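PDB 3NX4: putative oxidoreductase, which binds NADP and probably catalyses the NADPH-dependent reduction of acryloyl-CoA, as a member of the medium-chain dehydrogenase/reductase family. Local coordinates for residues 1-5 against 16-22; 23-27 against 93-97; 28-34 against 99-104. All blocks are in the same frame, centred on the assembly; numbering follows the deposited sequence.

Interaction 1 of 3, residues 1-5 against 16-22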
HETATM    1  N   MSE A   1      24.345 -22.283  32.552  1.00 60.52           N
HETATM    2  CA  MSE A   1      23.600 -21.078  32.174  1.00 65.27           C
HETATM    3  C   MSE A   1      22.101 -21.181  32.477  1.00 66.95           C
HETATM    4  O   MSE A   1      21.552 -22.276  32.586  1.00 74.79           O
HETATM    5  CB  MSE A   1      23.811 -20.747  30.693  1.00 67.39           C
HETATM    6  CG  MSE A   1      23.476 -21.892  29.741  1.00 75.21           C
HETATM    7 SE   MSE A   1      23.297 -21.341  27.871  0.75 67.23          SE
HETATM    8  CE  MSE A   1      21.783 -20.113  28.048  1.00 47.24           C
ATOM      9  N   GLN A   2      21.468 -20.039  32.732  1.00 54.18           N
ATOM     10  CA  GLN A   2      20.022 -19.960  32.884  1.00 57.28           C
ATOM     11  C   GLN A   2      19.243 -19.553  31.717  1.00 59.60           C
ATOM     12  O   GLN A   2      19.669 -18.555  31.148  1.00 54.58           O
ATOM     13  CB  GLN A   2      19.767 -18.989  34.036  1.00 65.28           C
ATOM     14  CG  GLN A   2      18.454 -19.203  34.756  1.00 88.90           C
ATOM     15  CD  GLN A   2      18.188 -18.151  35.824  1.00101.58           C
ATOM     16  OE1 GLN A   2      17.265 -18.283  36.627  1.00104.09           O
ATOM     17  NE2 GLN A   2      18.996 -17.095  35.832  1.00106.56           N
ATOM     18  N   ALA A   3      18.135 -20.170  31.342  1.00 49.98           N
ATOM     19  CA  ALA A   3      17.322 -19.675  30.252  1.00 57.00           C
ATOM     20  C   ALA A   3      15.835 -19.942  30.455  1.00 59.56           C
ATOM     21  O   ALA A   3      15.459 -20.878  31.147  1.00 57.08           O
ATOM     22  CB  ALA A   3      17.781 -20.289  28.956  1.00 55.03           C
ATOM     23  N   LEU A   4      14.991 -19.133  29.829  1.00 54.70           N
ATOM     24  CA  LEU A   4      13.563 -19.368  29.881  1.00 47.12           C
ATOM     25  C   LEU A   4      13.273 -20.411  28.821  1.00 53.22           C
ATOM     26  O   LEU A   4      13.635 -20.242  27.667  1.00 56.38           O
ATOM     27  CB  LEU A   4      12.782 -18.083  29.617  1.00 47.54           C
ATOM     28  CG  LEU A   4      11.313 -18.180  29.214  1.00 49.66           C
ATOM     29  CD1 LEU A   4      10.525 -19.042  30.157  1.00 53.28           C
ATOM     30  CD2 LEU A   4      10.689 -16.805  29.107  1.00 44.47           C
ATOM     31  N   ILE A   5      12.621 -21.491  29.216  1.00 52.97           N
ATOM     32  CA  ILE A   5      12.371 -22.602  28.318  1.00 55.58           C
ATOM     33  C   ILE A   5      10.907 -22.874  28.074  1.00 59.95           C
ATOM     34  O   ILE A   5      10.120 -22.891  28.999  1.00 56.61           O
ATOM     35  CB  ILE A   5      13.004 -23.892  28.853  1.00 61.80           C
ATOM     36  CG1 ILE A   5      14.524 -23.768  28.865  1.00 65.92           C
ATOM     37  CG2 ILE A   5      12.570 -25.071  28.020  1.00 58.88           C
ATOM     38  CD1 ILE A   5      15.153 -23.910  27.518  1.00 62.76           C
ATOM     39  N   SER A  16       9.115 -22.055  31.824  1.00 59.34           N
ATOM     40  CA  SER A  16       9.801 -22.029  33.098  1.00 62.66           C
ATOM     41  C   SER A  16      11.248 -21.667  32.916  1.00 55.31           C
ATOM     42  O   SER A  16      11.837 -21.984  31.904  1.00 58.00           O
ATOM     43  CB  SER A  16       9.749 -23.417  33.721  1.00 68.87           C
ATOM     44  OG  SER A  16      10.473 -24.323  32.917  1.00 72.88           O
ATOM     45  N   VAL A  17      11.837 -21.026  33.907  1.00 50.19           N
ATOM     46  CA  VAL A  17      13.250 -20.738  33.838  1.00 53.32           C
ATOM     47  C   VAL A  17      13.991 -21.993  34.279  1.00 59.58           C
ATOM     48  O   VAL A  17      13.656 -22.609  35.287  1.00 62.60           O
ATOM     49  CB  VAL A  17      13.643 -19.548  34.697  1.00 57.21           C
ATOM     50  CG1 VAL A  17      15.132 -19.363  34.680  1.00 56.44           C
ATOM     51  CG2 VAL A  17      12.949 -18.298  34.204  1.00 55.77           C
ATOM     52  N   GLN A  18      14.992 -22.371  33.500  1.00 59.90           N
ATOM     53  CA  GLN A  18      15.762 -23.576  33.745  1.00 62.84           C
ATOM     54  C   GLN A  18      17.244 -23.329  33.598  1.00 68.35           C
ATOM     55  O   GLN A  18      17.676 -22.320  33.057  1.00 69.28           O
ATOM     56  CB  GLN A  18      15.354 -24.685  32.784  1.00 67.23           C
ATOM     57  CG  GLN A  18      13.950 -25.201  32.963  1.00 71.94           C
ATOM     58  CD  GLN A  18      13.667 -26.392  32.086  1.00 81.64           C
ATOM     59  OE1 GLN A  18      14.575 -27.128  31.716  1.00 86.68           O
ATOM     60  NE2 GLN A  18      12.404 -26.601  31.758  1.00 82.31           N
ATOM     61  N   HIS A  19      18.018 -24.270  34.110  1.00 75.72           N
ATOM     62  CA  HIS A  19      19.455 -24.245  33.976  1.00 82.48           C
ATOM     63  C   HIS A  19      19.810 -25.281  32.933  1.00 76.94           C
ATOM     64  O   HIS A  19      19.212 -26.348  32.879  1.00 75.95           O
ATOM     65  CB  HIS A  19      20.135 -24.567  35.296  1.00 98.02           C
ATOM     66  CG  HIS A  19      20.270 -23.387  36.196  1.00112.64           C
ATOM     67  ND1 HIS A  19      21.469 -22.739  36.396  1.00119.36           N
ATOM     68  CD2 HIS A  19      19.353 -22.721  36.934  1.00118.47           C
ATOM     69  CE1 HIS A  19      21.286 -21.731  37.229  1.00122.75           C
ATOM     70  NE2 HIS A  19      20.010 -21.698  37.567  1.00122.57           N
ATOM     71  N   LEU A  20      20.750 -24.936  32.069  1.00 75.55           N
ATOM     72  CA  LEU A  20      21.180 -25.841  31.024  1.00 78.62           C
ATOM     73  C   LEU A  20      22.634 -25.616  30.710  1.00 81.00           C
ATOM     74  O   LEU A  20      23.216 -24.619  31.123  1.00 78.68           O
ATOM     75  CB  LEU A  20      20.326 -25.699  29.767  1.00 74.64           C
ATOM     76  CG  LEU A  20      20.269 -24.336  29.098  1.00 71.31           C
ATOM     77  CD1 LEU A  20      19.692 -24.478  27.717  1.00 72.15           C
ATOM     78  CD2 LEU A  20      19.431 -23.415  29.937  1.00 72.52           C
ATOM     79  N   GLU A  21      23.234 -26.575  30.022  1.00 81.58           N
ATOM     80  CA  GLU A  21      24.614 -26.436  29.600  1.00 82.04           C
ATOM     81  C   GLU A  21      24.701 -25.637  28.311  1.00 68.67           C
ATOM     82  O   GLU A  21      23.891 -25.792  27.412  1.00 65.04           O
ATOM     83  CB  GLU A  21      25.294 -27.792  29.449  1.00 96.36           C
ATOM     84  CG  GLU A  21      25.797 -28.362  30.758  1.00108.72           C
ATOM     85  CD  GLU A  21      26.869 -27.507  31.402  1.00117.66           C
ATOM     86  OE1 GLU A  21      27.103 -26.371  30.937  1.00119.18           O
ATOM     87  OE2 GLU A  21      27.480 -27.973  32.383  1.00122.80           O
ATOM     88  N   GLU A  22      25.736 -24.823  28.222  1.00 56.40           N
ATOM     89  CA  GLU A  22      25.952 -23.944  27.093  1.00 60.15           C
ATOM     90  C   GLU A  22      26.062 -24.764  25.822  1.00 64.86           C
ATOM     91  O   GLU A  22      25.675 -24.320  24.750  1.00 62.54           O
ATOM     92  CB  GLU A  22      27.222 -23.129  27.319  1.00 68.80           C
ATOM     93  CG  GLU A  22      27.522 -22.129  26.244  1.00 70.14           C
ATOM     94  CD  GLU A  22      28.647 -21.204  26.616  1.00 71.35           C
ATOM     95  OE1 GLU A  22      28.939 -21.075  27.816  1.00 75.39           O
ATOM     96  OE2 GLU A  22      29.238 -20.598  25.712  1.00 71.82           O
TER
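Met-1, a selenomethionine in the model, and Leu-20 grip each other through backbone and side chain at once. Met-1 N donates to Leu-20 O at 3.0 Å, and Leu-20 N returns the bond to Met-1 O at 2.8 Å, both donors lying close to the line of the carbonyl they address. With CG set between the backbone N and the carbonyl carbon (chi1 55°), the Met-1 side chain runs back over Leu-20: its CG sits 4.1 Å from Leu-20 CG, and the chain runs on extended to SE, which lies against Glu-22 CA, and bends only beyond it, at CE. Leu-20 turns its CD2 branch to Ala-3, 3.7 Å from Ala-3 CB. This is the open end of the N-terminal beta hairpin, a two-stranded antiparallel sheet made by strands 2-8 and 13-19, and the same ladder continues along it through the hydrogen-bonded pairs Ala-3 with Gln-18 and Ile-5 with Ser-16. Ile-5 is the other well-covered residue. Its side chain crosses that of Gln-18 at about a right angle, CB and CG2 each touching the amide nitrogen NE2, while that NE2 donates to Ser-16 OG at 3.2 Å, almost exactly in the amide plane. On the opposite face, carrying Gln-2, Leu-4, Val-17 and His-19, the extended Gln-2 chain passes over Val-17 CG1, and its CG lies over one face of the His-19 ring.

Interaction 2 of 3, residues 23-27 against 93-97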
ATOM      1  N   SER A  23      26.617 -25.961  25.951  1.00 64.58           N
ATOM      2  CA  SER A  23      26.828 -26.855  24.812  1.00 63.20           C
ATOM      3  C   SER A  23      25.516 -27.323  24.175  1.00 62.50           C
ATOM      4  O   SER A  23      25.529 -27.971  23.132  1.00 69.64           O
ATOM      5  CB  SER A  23      27.677 -28.063  25.226  1.00 62.36           C
ATOM      6  OG  SER A  23      27.070 -28.769  26.294  1.00 67.96           O
ATOM      7  N   GLN A  24      24.393 -26.995  24.806  1.00 63.28           N
ATOM      8  CA  GLN A  24      23.076 -27.346  24.275  1.00 65.23           C
ATOM      9  C   GLN A  24      22.562 -26.315  23.269  1.00 64.30           C
ATOM     10  O   GLN A  24      21.602 -26.572  22.538  1.00 62.68           O
ATOM     11  CB  GLN A  24      22.057 -27.483  25.407  1.00 64.75           C
ATOM     12  CG  GLN A  24      22.387 -28.534  26.443  1.00 66.30           C
ATOM     13  CD  GLN A  24      21.298 -28.644  27.493  1.00 73.42           C
ATOM     14  OE1 GLN A  24      21.550 -28.485  28.686  1.00 76.05           O
ATOM     15  NE2 GLN A  24      20.074 -28.910  27.049  1.00 71.60           N
ATOM     16  N   LEU A  25      23.190 -25.144  23.246  1.00 58.28           N
ATOM     17  CA  LEU A  25      22.789 -24.090  22.323  1.00 53.61           C
ATOM     18  C   LEU A  25      22.953 -24.546  20.876  1.00 59.06           C
ATOM     19  O   LEU A  25      23.815 -25.377  20.582  1.00 59.33           O
ATOM     20  CB  LEU A  25      23.636 -22.840  22.546  1.00 53.17           C
ATOM     21  CG  LEU A  25      23.537 -22.091  23.870  1.00 55.54           C
ATOM     22  CD1 LEU A  25      24.534 -20.945  23.869  1.00 55.10           C
ATOM     23  CD2 LEU A  25      22.124 -21.583  24.087  1.00 52.89           C
ATOM     24  N   PRO A  26      22.138 -23.991  19.963  1.00 49.98           N
ATOM     25  CA  PRO A  26      22.265 -24.347  18.546  1.00 49.65           C
ATOM     26  C   PRO A  26      23.654 -24.002  18.031  1.00 58.15           C
ATOM     27  O   PRO A  26      24.402 -23.291  18.702  1.00 58.79           O
ATOM     28  CB  PRO A  26      21.225 -23.447  17.865  1.00 50.01           C
ATOM     29  CG  PRO A  26      21.020 -22.305  18.823  1.00 47.43           C
ATOM     30  CD  PRO A  26      21.121 -22.943  20.175  1.00 45.26           C
ATOM     31  N   ALA A  27      24.002 -24.498  16.852  1.00 62.27           N
ATOM     32  CA  ALA A  27      25.301 -24.186  16.274  1.00 63.27           C
ATOM     33  C   ALA A  27      25.279 -22.790  15.668  1.00 57.29           C
ATOM     34  O   ALA A  27      24.253 -22.342  15.158  1.00 59.61           O
ATOM     35  CB  ALA A  27      25.688 -25.223  15.226  1.00 63.78           C
ATOM     36  N   ASN A  93      12.402 -19.876  15.388  1.00 54.01           N
ATOM     37  CA  ASN A  93      12.932 -21.137  14.891  1.00 58.47           C
ATOM     38  C   ASN A  93      14.364 -21.367  15.361  1.00 59.30           C
ATOM     39  O   ASN A  93      14.969 -22.387  15.058  1.00 60.87           O
ATOM     40  CB  ASN A  93      12.829 -21.240  13.368  1.00 65.81           C
ATOM     41  CG  ASN A  93      13.455 -20.062  12.658  1.00 74.89           C
ATOM     42  OD1 ASN A  93      14.544 -19.618  13.007  1.00 79.43           O
ATOM     43  ND2 ASN A  93      12.769 -19.557  11.645  1.00 81.39           N
ATOM     44  N   HIS A  94      14.909 -20.401  16.085  1.00 52.47           N
ATOM     45  CA  HIS A  94      16.265 -20.501  16.601  1.00 52.63           C
ATOM     46  C   HIS A  94      16.299 -20.070  18.063  1.00 51.03           C
ATOM     47  O   HIS A  94      15.753 -19.028  18.404  1.00 51.47           O
ATOM     48  CB  HIS A  94      17.187 -19.621  15.760  1.00 47.76           C
ATOM     49  CG  HIS A  94      18.639 -19.767  16.084  1.00 52.00           C
ATOM     50  ND1 HIS A  94      19.476 -20.607  15.384  1.00 56.29           N
ATOM     51  CD2 HIS A  94      19.408 -19.166  17.022  1.00 56.75           C
ATOM     52  CE1 HIS A  94      20.697 -20.522  15.880  1.00 56.98           C
ATOM     53  NE2 HIS A  94      20.682 -19.655  16.874  1.00 62.54           N
ATOM     54  N   TRP A  95      16.948 -20.846  18.924  1.00 46.71           N
ATOM     55  CA  TRP A  95      17.033 -20.472  20.333  1.00 43.90           C
ATOM     56  C   TRP A  95      17.449 -19.015  20.484  1.00 39.53           C
ATOM     57  O   TRP A  95      18.418 -18.566  19.865  1.00 43.15           O
ATOM     58  CB  TRP A  95      17.983 -21.396  21.092  1.00 44.41           C
ATOM     59  CG  TRP A  95      17.360 -22.718  21.439  1.00 51.86           C
ATOM     60  CD1 TRP A  95      16.213 -23.250  20.917  1.00 50.69           C
ATOM     61  CD2 TRP A  95      17.840 -23.666  22.400  1.00 54.12           C
ATOM     62  NE1 TRP A  95      15.957 -24.473  21.490  1.00 54.30           N
ATOM     63  CE2 TRP A  95      16.940 -24.749  22.405  1.00 56.62           C
ATOM     64  CE3 TRP A  95      18.946 -23.704  23.253  1.00 53.78           C
ATOM     65  CZ2 TRP A  95      17.112 -25.858  23.230  1.00 60.19           C
ATOM     66  CZ3 TRP A  95      19.114 -24.804  24.071  1.00 58.12           C
ATOM     67  CH2 TRP A  95      18.201 -25.864  24.056  1.00 57.68           C
ATOM     68  N   GLY A  96      16.712 -18.286  21.316  1.00 40.29           N
ATOM     69  CA  GLY A  96      16.777 -16.839  21.315  1.00 41.32           C
ATOM     70  C   GLY A  96      17.325 -16.129  22.536  1.00 39.74           C
ATOM     71  O   GLY A  96      18.183 -16.640  23.259  1.00 39.89           O
ATOM     72  N   GLY A  97      16.795 -14.931  22.766  1.00 37.97           N
ATOM     73  CA  GLY A  97      17.448 -13.957  23.615  1.00 36.72           C
ATOM     74  C   GLY A  97      17.102 -14.003  25.083  1.00 35.74           C
ATOM     75  O   GLY A  97      17.769 -13.355  25.895  1.00 36.10           O
TER
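Pro-26 wedges into the corner between His-94 and Trp-95, where two loops of the GroES-like catalytic domain of the medium-chain dehydrogenase/reductase fold meet. Residues 23-27 lead from the N-terminal hairpin into strand 30-39, and residues 93-97 lie ahead of strand 101-104. The proline ring is shared between the two aromatic residues: CB and CG lie over one face of the His-94 imidazole, with CG 3.3 Å from His-94 NE2 and CB 3.6 Å from His-94 CE1, whereas CD turns to the tryptophan.

Trp-95 can be followed outward from its CB, which points at the proline and packs 3.6 Å from Pro-26 CD. At chi1 -79° its CG stands beside the backbone N, and the indole reaches along 23-27 instead of turning back over its own carbonyl. CG and CD2 still border Pro-26 CD. CE3 is the next atom out and meets both Pro-26 CD at 3.8 Å and Leu-25 CD2 at 3.9 Å; the leucine methyl comes in at the ring edge, in its plane. At the far end of the six-membered ring CZ3 approaches Gln-24 O at 3.4 Å, a carbonyl that stands obliquely to the indole, with Gln-24 CB a little further off. On the five-membered ring NE1 turns to another loop and donates to Pro-58 O, which fixes the rotation of the indole.

His-94 is tethered in a similar way. Its NE2 is hydrogen-bonded to Arg-103 O on the neighbouring strand, and its ring meets Trp-108 edge-to-face. That leaves CE1 directed at the loop, its edge 4.1 Å from Ala-27 O.

Interaction 3 of 3, residues 28-34 against 99-104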
ATOM      1  N   GLY A  28      26.415 -22.104  15.736  1.00 54.94           N
ATOM      2  CA  GLY A  28      26.544 -20.781  15.156  1.00 51.69           C
ATOM      3  C   GLY A  28      27.928 -20.201  15.366  1.00 50.41           C
ATOM      4  O   GLY A  28      28.653 -20.604  16.274  1.00 54.34           O
ATOM      5  N   ASP A  29      28.289 -19.235  14.530  1.00 44.56           N
ATOM      6  CA  ASP A  29      29.633 -18.673  14.556  1.00 41.71           C
ATOM      7  C   ASP A  29      29.914 -17.743  15.725  1.00 41.66           C
ATOM      8  O   ASP A  29      31.063 -17.587  16.125  1.00 42.21           O
ATOM      9  CB  ASP A  29      29.922 -17.937  13.251  1.00 46.52           C
ATOM     10  CG  ASP A  29      30.009 -18.873  12.073  1.00 55.75           C
ATOM     11  OD1 ASP A  29      30.361 -20.059  12.277  1.00 56.21           O
ATOM     12  OD2 ASP A  29      29.728 -18.423  10.944  1.00 55.34           O
ATOM     13  N   VAL A  30      28.876 -17.107  16.265  1.00 38.73           N
ATOM     14  CA  VAL A  30      29.098 -16.101  17.292  1.00 35.81           C
ATOM     15  C   VAL A  30      28.365 -16.438  18.578  1.00 43.50           C
ATOM     16  O   VAL A  30      27.148 -16.625  18.570  1.00 35.78           O
ATOM     17  CB  VAL A  30      28.678 -14.697  16.812  1.00 37.05           C
ATOM     18  CG1 VAL A  30      29.205 -13.654  17.765  1.00 37.45           C
ATOM     19  CG2 VAL A  30      29.205 -14.451  15.396  1.00 35.41           C
ATOM     20  N   THR A  31      29.124 -16.523  19.671  1.00 37.85           N
ATOM     21  CA  THR A  31      28.564 -16.752  20.996  1.00 36.76           C
ATOM     22  C   THR A  31      28.490 -15.455  21.781  1.00 39.58           C
ATOM     23  O   THR A  31      29.491 -14.755  21.948  1.00 42.86           O
ATOM     24  CB  THR A  31      29.397 -17.766  21.795  1.00 43.07           C
ATOM     25  OG1 THR A  31      29.313 -19.043  21.158  1.00 46.32           O
ATOM     26  CG2 THR A  31      28.872 -17.873  23.221  1.00 44.73           C
ATOM     27  N   VAL A  32      27.295 -15.142  22.264  1.00 36.79           N
ATOM     28  CA  VAL A  32      27.053 -13.878  22.939  1.00 35.65           C
ATOM     29  C   VAL A  32      26.624 -14.101  24.377  1.00 40.74           C
ATOM     30  O   VAL A  32      25.744 -14.917  24.652  1.00 42.43           O
ATOM     31  CB  VAL A  32      25.957 -13.078  22.207  1.00 36.47           C
ATOM     32  CG1 VAL A  32      25.720 -11.751  22.888  1.00 34.95           C
ATOM     33  CG2 VAL A  32      26.341 -12.883  20.731  1.00 37.77           C
ATOM     34  N   ASP A  33      27.265 -13.384  25.294  1.00 41.04           N
ATOM     35  CA  ASP A  33      26.814 -13.340  26.675  1.00 44.03           C
ATOM     36  C   ASP A  33      25.773 -12.236  26.762  1.00 42.34           C
ATOM     37  O   ASP A  33      26.100 -11.057  26.625  1.00 38.92           O
ATOM     38  CB  ASP A  33      27.985 -13.059  27.613  1.00 44.06           C
ATOM     39  CG  ASP A  33      29.036 -14.158  27.577  1.00 54.27           C
ATOM     40  OD1 ASP A  33      28.705 -15.296  27.175  1.00 52.75           O
ATOM     41  OD2 ASP A  33      30.191 -13.882  27.960  1.00 56.05           O
ATOM     42  N   VAL A  34      24.521 -12.634  26.966  1.00 40.79           N
ATOM     43  CA  VAL A  34      23.383 -11.724  26.912  1.00 42.24           C
ATOM     44  C   VAL A  34      23.232 -10.929  28.196  1.00 46.27           C
ATOM     45  O   VAL A  34      23.274 -11.489  29.291  1.00 42.49           O
ATOM     46  CB  VAL A  34      22.080 -12.493  26.631  1.00 41.06           C
ATOM     47  CG1 VAL A  34      20.876 -11.558  26.693  1.00 33.56           C
ATOM     48  CG2 VAL A  34      22.170 -13.195  25.262  1.00 41.06           C
ATOM     49  N   ALA A  99      17.771 -15.683  27.589  1.00 45.31           N
ATOM     50  CA  ALA A  99      18.715 -16.626  28.177  1.00 46.40           C
ATOM     51  C   ALA A  99      20.033 -15.915  28.452  1.00 45.50           C
ATOM     52  O   ALA A  99      20.280 -14.819  27.942  1.00 43.30           O
ATOM     53  CB  ALA A  99      18.936 -17.809  27.248  1.00 47.67           C
ATOM     54  N   GLU A 100      20.890 -16.547  29.242  1.00 42.36           N
ATOM     55  CA  GLU A 100      22.154 -15.926  29.609  1.00 43.00           C
ATOM     56  C   GLU A 100      23.161 -15.924  28.469  1.00 38.72           C
ATOM     57  O   GLU A 100      24.057 -15.086  28.439  1.00 44.87           O
ATOM     58  CB  GLU A 100      22.736 -16.581  30.863  1.00 49.68           C
ATOM     59  CG  GLU A 100      21.901 -16.288  32.104  1.00 51.72           C
ATOM     60  CD  GLU A 100      22.537 -16.816  33.375  1.00 64.95           C
ATOM     61  OE1 GLU A 100      23.334 -17.772  33.282  1.00 62.63           O
ATOM     62  OE2 GLU A 100      22.243 -16.270  34.461  1.00 72.52           O
ATOM     63  N   ARG A 101      22.995 -16.850  27.530  1.00 38.53           N
ATOM     64  CA  ARG A 101      23.872 -16.933  26.361  1.00 38.92           C
ATOM     65  C   ARG A 101      23.071 -17.245  25.111  1.00 41.52           C
ATOM     66  O   ARG A 101      22.033 -17.900  25.178  1.00 39.16           O
ATOM     67  CB  ARG A 101      24.927 -18.034  26.540  1.00 43.57           C
ATOM     68  CG  ARG A 101      25.467 -18.170  27.945  1.00 61.39           C
ATOM     69  CD  ARG A 101      26.855 -17.588  28.063  1.00 69.49           C
ATOM     70  NE  ARG A 101      27.484 -17.953  29.328  1.00 70.47           N
ATOM     71  CZ  ARG A 101      27.534 -17.164  30.399  1.00 79.46           C
ATOM     72  NH1 ARG A 101      26.989 -15.953  30.365  1.00 75.09           N
ATOM     73  NH2 ARG A 101      28.134 -17.589  31.504  1.00 85.43           N
ATOM     74  N   ALA A 102      23.577 -16.797  23.966  1.00 41.85           N
ATOM     75  CA  ALA A 102      22.967 -17.109  22.680  1.00 40.51           C
ATOM     76  C   ALA A 102      24.078 -17.417  21.696  1.00 39.27           C
ATOM     77  O   ALA A 102      25.199 -16.922  21.843  1.00 44.08           O
ATOM     78  CB  ALA A 102      22.107 -15.939  22.173  1.00 40.03           C
ATOM     79  N   ARG A 103      23.776 -18.254  20.712  1.00 40.72           N
ATOM     80  CA  ARG A 103      24.732 -18.561  19.653  1.00 39.66           C
ATOM     81  C   ARG A 103      24.035 -18.415  18.312  1.00 45.10           C
ATOM     82  O   ARG A 103      23.008 -19.050  18.072  1.00 50.37           O
ATOM     83  CB  ARG A 103      25.299 -19.973  19.816  1.00 43.56           C
ATOM     84  CG  ARG A 103      26.497 -20.240  18.909  1.00 47.72           C
ATOM     85  CD  ARG A 103      27.043 -21.674  19.078  1.00 48.75           C
ATOM     86  NE  ARG A 103      27.269 -21.991  20.476  1.00 58.70           N
ATOM     87  CZ  ARG A 103      27.421 -23.224  20.949  1.00 66.45           C
ATOM     88  NH1 ARG A 103      27.368 -24.261  20.124  1.00 69.22           N
ATOM     89  NH2 ARG A 103      27.620 -23.419  22.245  1.00 57.58           N
ATOM     90  N   VAL A 104      24.593 -17.573  17.445  1.00 40.13           N
ATOM     91  CA  VAL A 104      23.906 -17.154  16.231  1.00 35.28           C
ATOM     92  C   VAL A 104      24.866 -16.921  15.079  1.00 39.82           C
ATOM     93  O   VAL A 104      26.085 -16.924  15.254  1.00 41.19           O
ATOM     94  CB  VAL A 104      23.131 -15.829  16.447  1.00 44.77           C
ATOM     95  CG1 VAL A 104      22.048 -16.002  17.503  1.00 43.18           C
ATOM     96  CG2 VAL A 104      24.090 -14.703  16.832  1.00 36.77           C
TER
HETATM   97  O   HOH W   1      24.855 -13.088  30.614  1.00 50.63           O
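Val-30 and Val-104 open an antiparallel ladder between strands 30-39 and 101-104, part of the mixed sheet of the GroES-like domain, and a classic beta bulge marks its start: Asp-29 and Val-30 both face Val-104. Five backbone hydrogen bonds join the strands. Val-30 and Val-104 exchange a pair, Val-32 and Ala-102 another, in which Val-32 N reaches Ala-102 O at 2.8 Å and is nearly straight at 176°. The last bond, Val-34 N to Glu-100 O, arrives 44° out of the carbonyl plane, and a water donates to both Glu-100 O and Val-34 O across the strand ends.

Apolar packing is lighter. Val-30, Val-32, Ala-102 and Val-104 share the buried face, covered by Phe-65, Val-83 and Leu-85, while beyond them Val-34 CG2 lies 4.1 Å from Ala-102 CB.

The other face is polar. Thr-31 and Arg-103 run side by side, and the arginine, with CG opposite the backbone N (chi1 -169°) and extended as far as CD, lays CG and CD along Gly-28, each 3.4 Å from Gly-28 O. Asp-33 and Arg-101 likewise point the same way, but their salt bridge is long. Asp-33 OD1 sits well out of the guanidinium plane, so the attraction is one of charge without a directed N-H; it is 3.6 Å from Arg-101 NE and closer still, 3.1 Å, to Arg-101 CD.

In the fold
Interactions 1 and 3 are both antiparallel strand pairs, partly buried and stitched by backbone bonds, but the first closes a local hairpin whereas the third joins strands far apart in sequence within the larger sheet. Interaction 2 is a surface contact between the loops leading into the strands of interaction 3, and it relies on ring and methyl packing instead of hydrogen bonds between its segments. The three adjoin on one side of the chain. Leu-20 and Met-1 of the hairpin touch Trp-95 and Leu-25, respectively; Glu-100 OE1 accepts from Gln-2 N; and Pro-26 O packs on Arg-103 CD, where interaction 2 borders interaction 3. All lie away from the NADP site.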